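Local coordinates for tryptophanyl-tRNA synthetase (Campylobacter jejuni subsp. jejuni, PDB 3TZL), which probably catalyses, as a class I aminoacyl-tRNA synthetase, the ATP-dependent attachment of tryptophan to its cognate tRNA, at residues T8-S13 and A65-L70. Sequence-based numbering, arbitrary orientation.
Sequences TGLQPS and AAFLSL. With TRP (tryptophan), chain J.
The end of strand 5-10 and the turn after it face the C-terminal part of helix 53-70, with the CA atoms of Leu10 and Phe67 9.4 Å apart, and the side chains of Leu10, Pro12 and Phe67 make the contact between them. Leu10 and Phe67 reach toward each other from opposite directions. With CG beside its own backbone N (chi1 -61°), Leu10 sets CD1 over the middle of the ring, 3.8 Å from the centroid of Phe67 and only 6° off the normal, a well-centred CH-pi contact. Pro12 meets the same ring differently: its CG lies at the ring edge, in the ring plane, 3.5 Å from CE2 of Phe67. One face and part of the edge are thus covered by two residues of one short segment, and the contact between the segments is wholly apolar. Ile25 and Met28 of helix 18-30 add to this core, Ile25 against Phe67 and Met28 against Leu10. Within the helix, Ser69 OG turns back to Ala65 O at 2.7 Å, a carbonyl that also accepts from Ser69 N on the opposite face of its plane. Away from the helix, Gly9 of the strand and Gln11 just after it line the tryptophan pocket, Gly9 N coming within 3.3 Å of CE3 of the bound tryptophan. Leu10, at the strand end, and Pro12, in the loop beyond, join helix 53-70 to the first strand of the parallel Rossmann-type sheet and to the loop where Pro12 is predicted to open the 'HIGH' region, the nucleotide-binding signature of class I synthetases.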
loop_
_atom_site.group_PDB
_atom_site.type_symbol
_atom_site.label_atom_id
_atom_site.label_comp_id
_atom_site.label_asym_id
_atom_site.label_seq_id
_atom_site.Cartn_x
_atom_site.Cartn_y
_atom_site.Cartn_z
ATOM N N THR B 8 12.054 -9.091 -13.485
ATOM C CA THR B 8 11.235 -10.276 -13.256
ATOM C C THR B 8 11.025 -10.409 -11.764
ATOM O O THR B 8 11.982 -10.371 -11.004
ATOM C CB THR B 8 11.975 -11.564 -13.694
ATOM O OG1 THR B 8 12.525 -11.395 -15.004
ATOM C CG2 THR B 8 11.032 -12.755 -13.694
ATOM N N GLY B 9 9.779 -10.553 -11.337
ATOM C CA GLY B 9 9.494 -10.842 -9.952
ATOM C C GLY B 9 9.379 -12.345 -9.817
ATOM O O GLY B 9 8.832 -12.993 -10.681
ATOM N N LEU B 10 9.902 -12.907 -8.737
ATOM C CA LEU B 10 9.915 -14.363 -8.598
ATOM C C LEU B 10 9.036 -14.819 -7.436
ATOM O O LEU B 10 9.202 -14.373 -6.308
ATOM C CB LEU B 10 11.351 -14.847 -8.421
ATOM C CG LEU B 10 12.317 -14.535 -9.571
ATOM C CD1 LEU B 10 13.754 -14.823 -9.153
ATOM C CD2 LEU B 10 11.963 -15.334 -10.811
ATOM N N GLN B 11 8.082 -15.693 -7.717
ATOM C CA GLN B 11 7.146 -16.125 -6.696
ATOM C C GLN B 11 6.962 -17.626 -6.762
ATOM O O GLN B 11 5.911 -18.113 -7.185
ATOM C CB GLN B 11 5.799 -15.437 -6.897
ATOM C CG GLN B 11 5.110 -15.020 -5.606
ATOM C CD GLN B 11 3.765 -14.383 -5.875
ATOM O OE1 GLN B 11 3.649 -13.469 -6.704
ATOM N NE2 GLN B 11 2.732 -14.883 -5.206
ATOM N N PRO B 12 7.988 -18.374 -6.348
ATOM C CA PRO B 12 7.927 -19.836 -6.459
ATOM C C PRO B 12 6.900 -20.407 -5.485
ATOM O O PRO B 12 6.578 -19.753 -4.492
ATOM C CB PRO B 12 9.341 -20.284 -6.048
ATOM C CG PRO B 12 10.175 -19.037 -6.005
ATOM C CD PRO B 12 9.230 -17.917 -5.704
ATOM N N SER B 13 6.379 -21.595 -5.785
ATOM C CA SER B 13 5.533 -22.324 -4.845
ATOM C C SER B 13 5.933 -23.793 -4.819
ATOM O O SER B 13 6.360 -24.347 -5.838
ATOM C CB SER B 13 4.049 -22.172 -5.190
ATOM O OG SER B 13 3.761 -22.701 -6.472
ATOM N N ALA B 65 17.853 -18.657 -1.758
ATOM C CA ALA B 65 18.916 -19.677 -1.778
ATOM C C ALA B 65 18.867 -20.507 -3.054
ATOM O O ALA B 65 19.904 -20.787 -3.660
ATOM C CB ALA B 65 18.823 -20.585 -0.559
ATOM N N ALA B 66 17.666 -20.880 -3.481
ATOM C CA ALA B 66 17.529 -21.676 -4.699
ATOM C C ALA B 66 18.006 -20.928 -5.948
ATOM O O ALA B 66 18.712 -21.487 -6.792
ATOM C CB ALA B 66 16.091 -22.128 -4.881
ATOM N N PHE B 67 17.623 -19.664 -6.090
ATOM C CA PHE B 67 17.975 -18.980 -7.332
ATOM C C PHE B 67 19.464 -18.649 -7.379
ATOM O O PHE B 67 20.113 -18.749 -8.423
ATOM C CB PHE B 67 17.078 -17.764 -7.578
ATOM C CG PHE B 67 15.656 -18.129 -7.950
ATOM C CD1 PHE B 67 15.358 -18.613 -9.209
ATOM C CD2 PHE B 67 14.625 -17.981 -7.041
ATOM C CE1 PHE B 67 14.046 -18.954 -9.554
ATOM C CE2 PHE B 67 13.323 -18.329 -7.364
ATOM C CZ PHE B 67 13.032 -18.811 -8.627
ATOM N N LEU B 68 20.014 -18.267 -6.237
ATOM C CA LEU B 68 21.448 -18.067 -6.143
ATOM C C LEU B 68 22.178 -19.363 -6.472
ATOM O O LEU B 68 23.119 -19.366 -7.275
ATOM C CB LEU B 68 21.817 -17.563 -4.751
ATOM C CG LEU B 68 21.371 -16.125 -4.517
ATOM C CD1 LEU B 68 21.578 -15.744 -3.072
ATOM C CD2 LEU B 68 22.140 -15.192 -5.424
ATOM N N SER B 69 21.728 -20.468 -5.877
ATOM C CA SER B 69 22.366 -21.771 -6.105
ATOM C C SER B 69 22.371 -22.221 -7.561
ATOM O O SER B 69 23.308 -22.877 -8.007
ATOM C CB SER B 69 21.693 -22.846 -5.263
ATOM O OG SER B 69 21.936 -22.557 -3.914
ATOM N N LEU B 70 21.319 -21.869 -8.292
ATOM C CA LEU B 70 21.157 -22.320 -9.666
ATOM C C LEU B 70 21.780 -21.349 -10.682
ATOM O O LEU B 70 21.809 -21.637 -11.874
ATOM C CB LEU B 70 19.682 -22.583 -9.963
ATOM C CG LEU B 70 19.110 -23.774 -9.184
ATOM C CD1 LEU B 70 17.590 -23.674 -9.066
ATOM C CD2 LEU B 70 19.481 -25.069 -9.888
HETATM N N TRP J . 2.859 -11.627 -10.477
HETATM C CA TRP J . 4.081 -12.381 -10.772
HETATM C C TRP J . 3.823 -13.881 -10.722
HETATM O O TRP J . 4.658 -14.689 -11.143
HETATM C CB TRP J . 5.214 -11.999 -9.802
HETATM C CG TRP J . 5.551 -10.540 -9.870
HETATM C CD1 TRP J . 5.310 -9.583 -8.922
HETATM C CD2 TRP J . 6.150 -9.872 -10.980
HETATM N NE1 TRP J . 5.744 -8.352 -9.373
HETATM C CE2 TRP J . 6.256 -8.503 -10.639
HETATM C CE3 TRP J . 6.609 -10.297 -12.234
HETATM C CZ2 TRP J . 6.816 -7.563 -11.504
HETATM C CZ3 TRP J . 7.159 -9.357 -13.097
HETATM C CH2 TRP J . 7.263 -8.009 -12.723
HETATM O OXT TRP J . 2.762 -14.301 -10.254
#